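Long-range contacts in lovastatin nonaketide synthase, polyketide synthase component (Aspergillus terreus, PDB 7CPX), which builds the nonaketide dihydromonacolin L from malonyl-CoA on its carrier domain, working with a partner enoyl reductase in the biosynthesis of lovastatin: residues D75-F85 against Y928-W937; V1756-T1766 against Q1794-K1802. The protein carries 2 engineered substitutions. One frame throughout, in Å; residues are numbered along the deposited sequence.

The two interactions belong to different parts of this long megasynthase and do not touch: their centres lie 112 Å apart, their nearest atoms about 88 Å, on opposite sides of the chain's centre. In interaction 1, 928-937 returns across 843 residues to a loop of the ketosynthase, bringing together two loops remote in sequence. Interaction 2 is local by comparison, its segments only 28 residues apart at their closest ends, and pairs two neighbouring strands inside a mixed sheet. Both lie away from the annotated catalytic residues and from the NADP pocket of the ketoreductase. One joins loops largely through side chains, the other parallel strands through a backbone ladder.

Interaction 1 of 2, residues D75-F85 against Y928-W937; sequences DDLGAFDAAFF and YPWDRSRRYW
Phe-84 and Tyr-928 both carry CG anti to the backbone nitrogen (chi1 178° and -179°), which sends their rings into each other, while CG of Trp-930 stays beside its own nitrogen and the indole arrives from another side. Together with Phe-85 they form an aromatic cluster. It sits where 928-937, probably the linker that follows the acyltransferase in related polyketide and fatty acid synthases, folds back onto the ketosynthase.

The stacking is T-shaped twice over. An edge of Phe-84 meets the face of Tyr-928, the ring centroids of Phe-84 and Tyr-928 being 4.5 Å apart, and Pro-929 CD lies over the opposite face of the tyrosine. Trp-930 in turn puts the edge of its six-membered ring, through CZ3, over the centre of Phe-84. The polar ends are held as well: Trp-930 NE1 binds Glu-108 and Tyr-928 OH takes the backbone N of Lys-480.

Beside the rings, Asp-81 ties the two backbones together. Asp-81 OD2 accepts Asp-931 N at 2.8 Å from above the carboxylate plane. Asp-81 OD1 takes Phe-84 N, so the Asx motif that shapes its own loop also holds the linker. The carboxylate of Asp-931 leads away to Arg-483.

Further along, Ala-79 and Arg-935 form a single beta bridge; the bond from Tyr-936 N to Gly-78 O is modelled implausibly short, so its exact geometry is doubtful. Two salt bridges lie close by. Arg-932 NE reaches the syn side of Asp-75 OD2 at 3.0 Å, and Arg-935 NE lies 2.7 Å from Asp-76 OD1, an oxygen that also receives Gly-78 N in an Asx turn. The Tyr-936 ring is sandwiched between Arg-934 CG on one face and, on the other, Ala-82 CB, a CH-pi contact 4.0 Å from the Tyr-936 centroid.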
loop_
_atom_site.group_PDB
_atom_site.type_symbol
_atom_site.label_atom_id
_atom_site.label_comp_id
_atom_site.label_asym_id
_atom_site.label_seq_id
_atom_site.Cartn_x
_atom_site.Cartn_y
_atom_site.Cartn_z
ATOM N N ASP A 75 -22.820 -16.573 20.385
ATOM C CA ASP A 75 -22.651 -17.770 19.578
ATOM C C ASP A 75 -21.791 -17.453 18.362
ATOM O O ASP A 75 -21.787 -16.326 17.860
ATOM C CB ASP A 75 -24.008 -18.325 19.124
ATOM C CG ASP A 75 -23.882 -19.641 18.383
ATOM O OD1 ASP A 75 -22.752 -20.164 18.278
ATOM O OD2 ASP A 75 -24.915 -20.154 17.903
ATOM N N ASP A 76 -21.055 -18.458 17.900
ATOM C CA ASP A 76 -20.229 -18.323 16.703
ATOM C C ASP A 76 -21.138 -18.387 15.485
ATOM O O ASP A 76 -21.592 -19.462 15.085
ATOM C CB ASP A 76 -19.168 -19.418 16.658
ATOM C CG ASP A 76 -18.242 -19.284 15.466
ATOM O OD1 ASP A 76 -18.362 -18.286 14.725
ATOM O OD2 ASP A 76 -17.394 -20.178 15.267
ATOM N N LEU A 77 -21.413 -17.228 14.885
ATOM C CA LEU A 77 -22.344 -17.178 13.766
ATOM C C LEU A 77 -21.830 -17.940 12.555
ATOM O O LEU A 77 -22.638 -18.394 11.737
ATOM C CB LEU A 77 -22.629 -15.727 13.386
ATOM C CG LEU A 77 -23.150 -14.826 14.510
ATOM C CD1 LEU A 77 -23.979 -13.707 13.925
ATOM C CD2 LEU A 77 -23.966 -15.599 15.531
ATOM N N GLY A 78 -20.512 -18.092 12.420
ATOM C CA GLY A 78 -19.985 -18.945 11.372
ATOM C C GLY A 78 -20.234 -20.416 11.604
ATOM O O GLY A 78 -20.258 -21.190 10.643
ATOM N N ALA A 79 -20.427 -20.815 12.859
ATOM C CA ALA A 79 -20.766 -22.196 13.181
ATOM C C ALA A 79 -22.209 -22.454 12.770
ATOM O O ALA A 79 -23.144 -22.017 13.447
ATOM C CB ALA A 79 -20.560 -22.459 14.668
ATOM N N PHE A 80 -22.390 -23.160 11.659
ATOM C CA PHE A 80 -23.700 -23.355 11.061
ATOM C C PHE A 80 -23.815 -24.782 10.553
ATOM O O PHE A 80 -22.852 -25.338 10.020
ATOM C CB PHE A 80 -23.921 -22.358 9.921
ATOM C CG PHE A 80 -25.129 -22.643 9.079
ATOM C CD1 PHE A 80 -26.402 -22.526 9.602
ATOM C CD2 PHE A 80 -24.987 -22.997 7.752
ATOM C CE1 PHE A 80 -27.509 -22.774 8.819
ATOM C CE2 PHE A 80 -26.086 -23.244 6.964
ATOM C CZ PHE A 80 -27.350 -23.132 7.495
ATOM N N ASP A 81 -24.997 -25.370 10.725
ATOM C CA ASP A 81 -25.240 -26.748 10.301
ATOM C C ASP A 81 -25.614 -26.755 8.818
ATOM O O ASP A 81 -26.763 -26.955 8.422
ATOM C CB ASP A 81 -26.322 -27.387 11.161
ATOM C CG ASP A 81 -26.267 -28.899 11.134
ATOM O OD1 ASP A 81 -25.871 -29.461 10.091
ATOM O OD2 ASP A 81 -26.619 -29.528 12.154
ATOM N N ALA A 82 -24.595 -26.520 7.991
ATOM C CA ALA A 82 -24.806 -26.489 6.548
ATOM C C ALA A 82 -25.311 -27.831 6.040
ATOM O O ALA A 82 -26.168 -27.886 5.151
ATOM C CB ALA A 82 -23.509 -26.098 5.843
ATOM N N ALA A 83 -24.790 -28.929 6.593
ATOM C CA ALA A 83 -25.257 -30.249 6.190
ATOM C C ALA A 83 -26.746 -30.408 6.467
ATOM O O ALA A 83 -27.463 -31.060 5.698
ATOM C CB ALA A 83 -24.459 -31.330 6.918
ATOM N N PHE A 84 -27.229 -29.818 7.561
ATOM C CA PHE A 84 -28.646 -29.921 7.892
ATOM C C PHE A 84 -29.509 -29.304 6.801
ATOM O O PHE A 84 -30.542 -29.869 6.421
ATOM C CB PHE A 84 -28.918 -29.242 9.235
ATOM C CG PHE A 84 -30.364 -29.249 9.643
ATOM C CD1 PHE A 84 -31.242 -28.303 9.150
ATOM C CD2 PHE A 84 -30.840 -30.194 10.533
ATOM C CE1 PHE A 84 -32.568 -28.307 9.525
ATOM C CE2 PHE A 84 -32.164 -30.203 10.913
ATOM C CZ PHE A 84 -33.030 -29.256 10.409
ATOM N N PHE A 85 -29.103 -28.145 6.285
ATOM C CA PHE A 85 -29.887 -27.405 5.308
ATOM C C PHE A 85 -29.476 -27.710 3.873
ATOM O O PHE A 85 -29.848 -26.965 2.960
ATOM C CB PHE A 85 -29.780 -25.905 5.582
ATOM C CG PHE A 85 -30.379 -25.491 6.895
ATOM C CD1 PHE A 85 -31.740 -25.292 7.017
ATOM C CD2 PHE A 85 -29.581 -25.307 8.006
ATOM C CE1 PHE A 85 -32.294 -24.916 8.222
ATOM C CE2 PHE A 85 -30.125 -24.927 9.213
ATOM C CZ PHE A 85 -31.485 -24.730 9.324
ATOM N N TYR A 928 -33.206 -27.957 18.208
ATOM C CA TYR A 928 -32.353 -28.856 17.449
ATOM C C TYR A 928 -30.887 -28.549 17.746
ATOM O O TYR A 928 -30.478 -27.382 17.682
ATOM C CB TYR A 928 -32.628 -28.726 15.954
ATOM C CG TYR A 928 -31.787 -29.650 15.104
ATOM C CD1 TYR A 928 -32.224 -30.929 14.796
ATOM C CD2 TYR A 928 -30.556 -29.246 14.612
ATOM C CE1 TYR A 928 -31.460 -31.776 14.023
ATOM C CE2 TYR A 928 -29.786 -30.086 13.838
ATOM C CZ TYR A 928 -30.241 -31.351 13.547
ATOM O OH TYR A 928 -29.472 -32.190 12.773
ATOM N N PRO A 929 -30.071 -29.553 18.075
ATOM C CA PRO A 929 -28.655 -29.295 18.351
ATOM C C PRO A 929 -27.852 -29.085 17.082
ATOM O O PRO A 929 -27.258 -30.028 16.547
ATOM C CB PRO A 929 -28.214 -30.557 19.095
ATOM C CG PRO A 929 -29.075 -31.620 18.527
ATOM C CD PRO A 929 -30.407 -30.975 18.251
ATOM N N TRP A 930 -27.839 -27.852 16.588
ATOM C CA TRP A 930 -27.150 -27.557 15.342
ATOM C C TRP A 930 -25.687 -27.965 15.441
ATOM O O TRP A 930 -25.035 -27.764 16.469
ATOM C CB TRP A 930 -27.279 -26.073 15.017
ATOM C CG TRP A 930 -28.696 -25.608 15.058
ATOM C CD1 TRP A 930 -29.299 -24.915 16.060
ATOM C CD2 TRP A 930 -29.698 -25.825 14.061
ATOM N NE1 TRP A 930 -30.613 -24.674 15.748
ATOM C CE2 TRP A 930 -30.884 -25.225 14.523
ATOM C CE3 TRP A 930 -29.705 -26.464 12.820
ATOM C CZ2 TRP A 930 -32.064 -25.245 13.788
ATOM C CZ3 TRP A 930 -30.877 -26.482 12.093
ATOM C CH2 TRP A 930 -32.039 -25.878 12.578
ATOM N N ASP A 931 -25.176 -28.551 14.356
ATOM C CA ASP A 931 -23.860 -29.180 14.394
ATOM C C ASP A 931 -22.796 -28.210 14.892
ATOM O O ASP A 931 -22.051 -28.515 15.830
ATOM C CB ASP A 931 -23.507 -29.706 13.003
ATOM C CG ASP A 931 -22.189 -30.449 12.979
ATOM O OD1 ASP A 931 -22.085 -31.499 13.644
ATOM O OD2 ASP A 931 -21.259 -29.984 12.287
ATOM N N ARG A 932 -22.709 -27.036 14.275
ATOM C CA ARG A 932 -21.784 -25.977 14.667
ATOM C C ARG A 932 -20.325 -26.421 14.649
ATOM O O ARG A 932 -19.456 -25.688 15.133
ATOM C CB ARG A 932 -22.132 -25.426 16.056
ATOM C CG ARG A 932 -23.438 -24.653 16.107
ATOM C CD ARG A 932 -23.555 -23.853 17.395
ATOM N NE ARG A 932 -24.791 -23.079 17.455
ATOM C CZ ARG A 932 -25.921 -23.500 18.008
ATOM N NH1 ARG A 932 -26.020 -24.698 18.559
ATOM N NH2 ARG A 932 -26.980 -22.695 18.007
ATOM N N SER A 933 -20.029 -27.602 14.101
ATOM C CA SER A 933 -18.658 -28.100 14.128
ATOM C C SER A 933 -17.739 -27.240 13.270
ATOM O O SER A 933 -16.616 -26.924 13.679
ATOM C CB SER A 933 -18.619 -29.552 13.660
ATOM O OG SER A 933 -19.428 -30.373 14.482
ATOM N N ARG A 934 -18.197 -26.851 12.085
ATOM C CA ARG A 934 -17.394 -26.093 11.138
ATOM C C ARG A 934 -17.892 -24.657 11.064
ATOM O O ARG A 934 -19.098 -24.412 10.961
ATOM C CB ARG A 934 -17.435 -26.732 9.748
ATOM C CG ARG A 934 -16.713 -25.929 8.681
ATOM C CD ARG A 934 -16.526 -26.732 7.406
ATOM N NE ARG A 934 -15.952 -25.925 6.336
ATOM C CZ ARG A 934 -15.594 -26.397 5.150
ATOM N NH1 ARG A 934 -15.730 -27.678 4.845
ATOM N NH2 ARG A 934 -15.086 -25.564 4.247
ATOM N N ARG A 935 -16.956 -23.714 11.120
ATOM C CA ARG A 935 -17.275 -22.292 11.054
ATOM C C ARG A 935 -17.273 -21.864 9.592
ATOM O O ARG A 935 -16.211 -21.744 8.974
ATOM C CB ARG A 935 -16.275 -21.473 11.864
ATOM C CG ARG A 935 -16.685 -20.025 12.051
ATOM C CD ARG A 935 -15.660 -19.249 12.854
ATOM N NE ARG A 935 -16.154 -17.929 13.230
ATOM C CZ ARG A 935 -16.069 -16.849 12.465
ATOM N NH1 ARG A 935 -15.510 -16.891 11.267
ATOM N NH2 ARG A 935 -16.560 -15.698 12.913
ATOM N N TYR A 936 -18.463 -21.635 9.041
ATOM C CA TYR A 936 -18.610 -21.205 7.653
ATOM C C TYR A 936 -18.609 -19.683 7.627
ATOM O O TYR A 936 -19.594 -19.041 7.999
ATOM C CB TYR A 936 -19.885 -21.779 7.047
ATOM C CG TYR A 936 -19.938 -23.288 7.063
ATOM C CD1 TYR A 936 -19.385 -24.031 6.033
ATOM C CD2 TYR A 936 -20.539 -23.969 8.109
ATOM C CE1 TYR A 936 -19.429 -25.408 6.043
ATOM C CE2 TYR A 936 -20.587 -25.348 8.127
ATOM C CZ TYR A 936 -20.032 -26.062 7.091
ATOM O OH TYR A 936 -20.077 -27.438 7.103
ATOM N N TRP A 937 -17.497 -19.102 7.185
ATOM C CA TRP A 937 -17.351 -17.657 7.134
ATOM C C TRP A 937 -16.400 -17.302 6.003
ATOM O O TRP A 937 -15.596 -18.126 5.558
ATOM C CB TRP A 937 -16.835 -17.097 8.464
ATOM C CG TRP A 937 -17.728 -16.068 9.075
ATOM C CD1 TRP A 937 -18.935 -16.279 9.664
ATOM C CD2 TRP A 937 -17.478 -14.662 9.169
ATOM N NE1 TRP A 937 -19.459 -15.094 10.115
ATOM C CE2 TRP A 937 -18.581 -14.084 9.823
ATOM C CE3 TRP A 937 -16.429 -13.837 8.762
ATOM C CZ2 TRP A 937 -18.665 -12.718 10.079
ATOM C CZ3 TRP A 937 -16.515 -12.482 9.015
ATOM C CH2 TRP A 937 -17.624 -11.936 9.668
#

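Interaction 2 of 2, residues V1756-T1766 against Q1794-K1802; sequences VHVLDVDAVET and QEPEVSWCK
Val-1758 and Val-1798 belong to a ladder of backbone hydrogen bonds that pairs strands 1756-1761 and 1797-1801 in parallel, their directions 18° apart. With helix 1775-1784 in the connection between them, this is a beta-alpha-beta crossover in a mixed sheet, consistent with the structural, non-catalytic part of the ketoreductase region in related synthases.

In the ladder Val-1798 N gives to Val-1758 O at 2.8 Å, Asp-1760 N to Val-1798 O at 3.0 Å, and Asp-1762 N to Trp-1800 O at 2.9 Å. Trp-1800 N also faces Asp-1760 O, modelled too close for its geometry to be trusted. The bond from Val-1758 N to Pro-1796 O, where the pairing begins, is weak.

Apolar contacts gather on the face that looks to helix 1775-1784. Leu-1759 and Val-1798 lie side by side, pointing the same way, with Leu-1759 CD2 4.0 Å from Val-1798 CG1. Beyond them Val-1761 CG1 lies 3.7 Å from Trp-1800 CD1, the valine and the indole again aligned. Leu-1759 and Trp-1800 both rest on Gln-1775 of the helix. On the other face Val-1758 CG2 packs 3.5 Å from Glu-1797 CG.

Charged groups on that second face have partners beyond the two strands. The carboxylate of Glu-1797 is gripped by Arg-1745, Arg-1748 and Arg-2423, which would probably hold it ionised, and Asp-1760 OD1 accepts both Ala-1730 N and Thr-1727 OG1.

At the two ends, side chains meet main chain. The His-1757 ring presents its edge to a carbonyl, with CE1 3.0 Å from Gln-1794 O. Asp-1762 holds CG between its backbone nitrogen and carbonyl carbon (chi1 57°), and the syn side of Asp-1762 OD2 accepts Lys-1802 N at 2.9 Å, nearly straight with an N-H...O angle of 167°.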
loop_
_atom_site.group_PDB
_atom_site.type_symbol
_atom_site.label_atom_id
_atom_site.label_comp_id
_atom_site.label_asym_id
_atom_site.label_seq_id
_atom_site.Cartn_x
_atom_site.Cartn_y
_atom_site.Cartn_z
ATOM N N VAL A 1756 14.974 75.227 8.321
ATOM C CA VAL A 1756 16.406 75.030 8.510
ATOM C C VAL A 1756 17.038 74.771 7.153
ATOM O O VAL A 1756 16.592 73.886 6.413
ATOM C CB VAL A 1756 16.689 73.865 9.473
ATOM C CG1 VAL A 1756 18.163 73.514 9.457
ATOM C CG2 VAL A 1756 16.237 74.219 10.878
ATOM N N HIS A 1757 18.073 75.541 6.823
ATOM C CA HIS A 1757 18.817 75.337 5.591
ATOM C C HIS A 1757 20.309 75.381 5.880
ATOM O O HIS A 1757 20.765 76.105 6.767
ATOM C CB HIS A 1757 18.458 76.389 4.542
ATOM C CG HIS A 1757 17.020 76.358 4.132
ATOM N ND1 HIS A 1757 16.619 76.065 2.847
ATOM C CD2 HIS A 1757 15.887 76.569 4.841
ATOM C CE1 HIS A 1757 15.301 76.107 2.780
ATOM N NE2 HIS A 1757 14.832 76.408 3.977
ATOM N N VAL A 1758 21.065 74.593 5.122
ATOM C CA VAL A 1758 22.518 74.563 5.222
ATOM C C VAL A 1758 23.093 74.645 3.817
ATOM O O VAL A 1758 22.614 73.970 2.899
ATOM C CB VAL A 1758 23.021 73.297 5.947
ATOM C CG1 VAL A 1758 22.246 73.081 7.234
ATOM C CG2 VAL A 1758 22.914 72.084 5.043
ATOM N N LEU A 1759 24.117 75.475 3.653
ATOM C CA LEU A 1759 24.760 75.702 2.365
ATOM C C LEU A 1759 26.241 75.389 2.520
ATOM O O LEU A 1759 26.978 76.151 3.157
ATOM C CB LEU A 1759 24.543 77.138 1.896
ATOM C CG LEU A 1759 23.979 77.290 0.484
ATOM C CD1 LEU A 1759 23.576 78.731 0.230
ATOM C CD2 LEU A 1759 24.992 76.828 -0.549
ATOM N N ASP A 1760 26.671 74.268 1.949
ATOM C CA ASP A 1760 28.063 73.847 2.013
ATOM C C ASP A 1760 28.778 74.311 0.750
ATOM O O ASP A 1760 28.393 73.936 -0.362
ATOM C CB ASP A 1760 28.163 72.329 2.162
ATOM C CG ASP A 1760 29.574 71.866 2.457
ATOM O OD1 ASP A 1760 30.435 72.727 2.736
ATOM O OD2 ASP A 1760 29.825 70.644 2.409
ATOM N N VAL A 1761 29.819 75.116 0.924
ATOM C CA VAL A 1761 30.559 75.716 -0.177
ATOM C C VAL A 1761 31.964 75.134 -0.164
ATOM O O VAL A 1761 32.696 75.285 0.823
ATOM C CB VAL A 1761 30.595 77.246 -0.061
ATOM C CG1 VAL A 1761 31.178 77.863 -1.316
ATOM C CG2 VAL A 1761 29.202 77.788 0.211
ATOM N N ASP A 1762 32.341 74.469 -1.256
ATOM C CA ASP A 1762 33.696 73.942 -1.365
ATOM C C ASP A 1762 34.738 75.048 -1.299
ATOM O O ASP A 1762 35.860 74.804 -0.842
ATOM C CB ASP A 1762 33.848 73.156 -2.667
ATOM C CG ASP A 1762 33.514 73.983 -3.892
ATOM O OD1 ASP A 1762 33.102 75.150 -3.728
ATOM O OD2 ASP A 1762 33.663 73.465 -5.018
ATOM N N ALA A 1763 34.394 76.254 -1.744
ATOM C CA ALA A 1763 35.297 77.399 -1.664
ATOM C C ALA A 1763 34.444 78.651 -1.521
ATOM O O ALA A 1763 33.712 79.012 -2.448
ATOM C CB ALA A 1763 36.196 77.479 -2.894
ATOM N N VAL A 1764 34.539 79.309 -0.364
ATOM C CA VAL A 1764 33.693 80.468 -0.094
ATOM C C VAL A 1764 33.972 81.588 -1.085
ATOM O O VAL A 1764 33.060 82.335 -1.462
ATOM C CB VAL A 1764 33.890 80.944 1.357
ATOM C CG1 VAL A 1764 33.151 82.250 1.589
ATOM C CG2 VAL A 1764 33.409 79.882 2.326
ATOM N N GLU A 1765 35.224 81.730 -1.520
ATOM C CA GLU A 1765 35.569 82.806 -2.441
ATOM C C GLU A 1765 34.812 82.704 -3.757
ATOM O O GLU A 1765 34.716 83.700 -4.482
ATOM C CB GLU A 1765 37.078 82.810 -2.710
ATOM C CG GLU A 1765 37.637 81.494 -3.238
ATOM C CD GLU A 1765 38.067 80.551 -2.132
ATOM O OE1 GLU A 1765 37.653 80.762 -0.973
ATOM O OE2 GLU A 1765 38.820 79.597 -2.422
ATOM N N THR A 1766 34.269 81.532 -4.082
ATOM C CA THR A 1766 33.537 81.319 -5.322
ATOM C C THR A 1766 32.027 81.400 -5.136
ATOM O O THR A 1766 31.282 81.073 -6.066
ATOM C CB THR A 1766 33.901 79.959 -5.923
ATOM O OG1 THR A 1766 33.329 78.913 -5.127
ATOM C CG2 THR A 1766 35.411 79.782 -5.974
ATOM N N GLN A 1794 11.554 72.883 -0.696
ATOM C CA GLN A 1794 12.138 73.755 0.318
ATOM C C GLN A 1794 13.616 74.019 0.056
ATOM O O GLN A 1794 14.083 75.151 0.217
ATOM C CB GLN A 1794 11.946 73.143 1.705
ATOM C CG GLN A 1794 11.681 74.169 2.800
ATOM C CD GLN A 1794 10.387 74.938 2.591
ATOM O OE1 GLN A 1794 10.346 76.156 2.761
ATOM N NE2 GLN A 1794 9.324 74.230 2.226
ATOM N N GLU A 1795 14.362 73.004 -0.378
ATOM C CA GLU A 1795 15.796 72.798 -0.541
ATOM C C GLU A 1795 16.464 72.755 0.829
ATOM O O GLU A 1795 17.265 73.638 1.161
ATOM C CB GLU A 1795 16.406 73.914 -1.391
ATOM C CG GLU A 1795 15.716 74.125 -2.724
ATOM C CD GLU A 1795 16.193 75.374 -3.436
ATOM O OE1 GLU A 1795 17.046 76.093 -2.873
ATOM O OE2 GLU A 1795 15.716 75.639 -4.559
ATOM N N PRO A 1796 16.155 71.748 1.650
ATOM C CA PRO A 1796 16.617 71.778 3.048
ATOM C C PRO A 1796 18.125 71.864 3.205
ATOM O O PRO A 1796 18.601 72.491 4.157
ATOM C CB PRO A 1796 16.068 70.462 3.617
ATOM C CG PRO A 1796 15.959 69.568 2.436
ATOM C CD PRO A 1796 15.537 70.458 1.304
ATOM N N GLU A 1797 18.895 71.240 2.318
ATOM C CA GLU A 1797 20.348 71.228 2.448
ATOM C C GLU A 1797 20.976 71.314 1.068
ATOM O O GLU A 1797 20.863 70.377 0.272
ATOM C CB GLU A 1797 20.824 69.969 3.178
ATOM C CG GLU A 1797 20.255 69.822 4.579
ATOM C CD GLU A 1797 20.816 68.622 5.313
ATOM O OE1 GLU A 1797 21.625 67.882 4.713
ATOM O OE2 GLU A 1797 20.452 68.418 6.491
ATOM N N VAL A 1798 21.649 72.428 0.800
ATOM C CA VAL A 1798 22.278 72.687 -0.487
ATOM C C VAL A 1798 23.787 72.671 -0.305
ATOM O O VAL A 1798 24.306 72.901 0.793
ATOM C CB VAL A 1798 21.807 74.035 -1.072
ATOM C CG1 VAL A 1798 22.470 74.302 -2.411
ATOM C CG2 VAL A 1798 20.294 74.051 -1.206
ATOM N N SER A 1799 24.496 72.388 -1.396
ATOM C CA SER A 1799 25.952 72.387 -1.409
ATOM C C SER A 1799 26.434 73.119 -2.651
ATOM O O SER A 1799 26.036 72.778 -3.767
ATOM C CB SER A 1799 26.500 70.957 -1.388
ATOM O OG SER A 1799 27.913 70.951 -1.477
ATOM N N TRP A 1800 27.290 74.117 -2.460
ATOM C CA TRP A 1800 27.848 74.889 -3.564
ATOM C C TRP A 1800 29.177 74.260 -3.959
ATOM O O TRP A 1800 30.163 74.362 -3.222
ATOM C CB TRP A 1800 28.027 76.353 -3.176
ATOM C CG TRP A 1800 28.497 77.212 -4.305
ATOM C CD1 TRP A 1800 29.789 77.449 -4.670
ATOM C CD2 TRP A 1800 27.679 77.947 -5.220
ATOM N NE1 TRP A 1800 29.827 78.289 -5.755
ATOM C CE2 TRP A 1800 28.544 78.610 -6.113
ATOM C CE3 TRP A 1800 26.300 78.112 -5.371
ATOM C CZ2 TRP A 1800 28.074 79.422 -7.142
ATOM C CZ3 TRP A 1800 25.837 78.918 -6.392
ATOM C CH2 TRP A 1800 26.721 79.563 -7.263
ATOM N N CYS A 1801 29.201 73.610 -5.118
ATOM C CA CYS A 1801 30.380 72.911 -5.600
ATOM C C CYS A 1801 30.634 73.285 -7.050
ATOM O O CYS A 1801 29.697 73.392 -7.847
ATOM C CB CYS A 1801 30.208 71.397 -5.479
ATOM S SG CYS A 1801 29.509 70.864 -3.901
ATOM N N LYS A 1802 31.908 73.489 -7.385
ATOM C CA LYS A 1802 32.311 73.806 -8.753
ATOM C C LYS A 1802 31.538 75.006 -9.291
ATOM O O LYS A 1802 31.240 75.090 -10.485
ATOM C CB LYS A 1802 32.132 72.593 -9.667
ATOM C CG LYS A 1802 32.892 71.363 -9.202
ATOM C CD LYS A 1802 32.695 70.189 -10.147
ATOM C CE LYS A 1802 33.466 68.967 -9.676
ATOM N NZ LYS A 1802 33.316 67.813 -10.604
#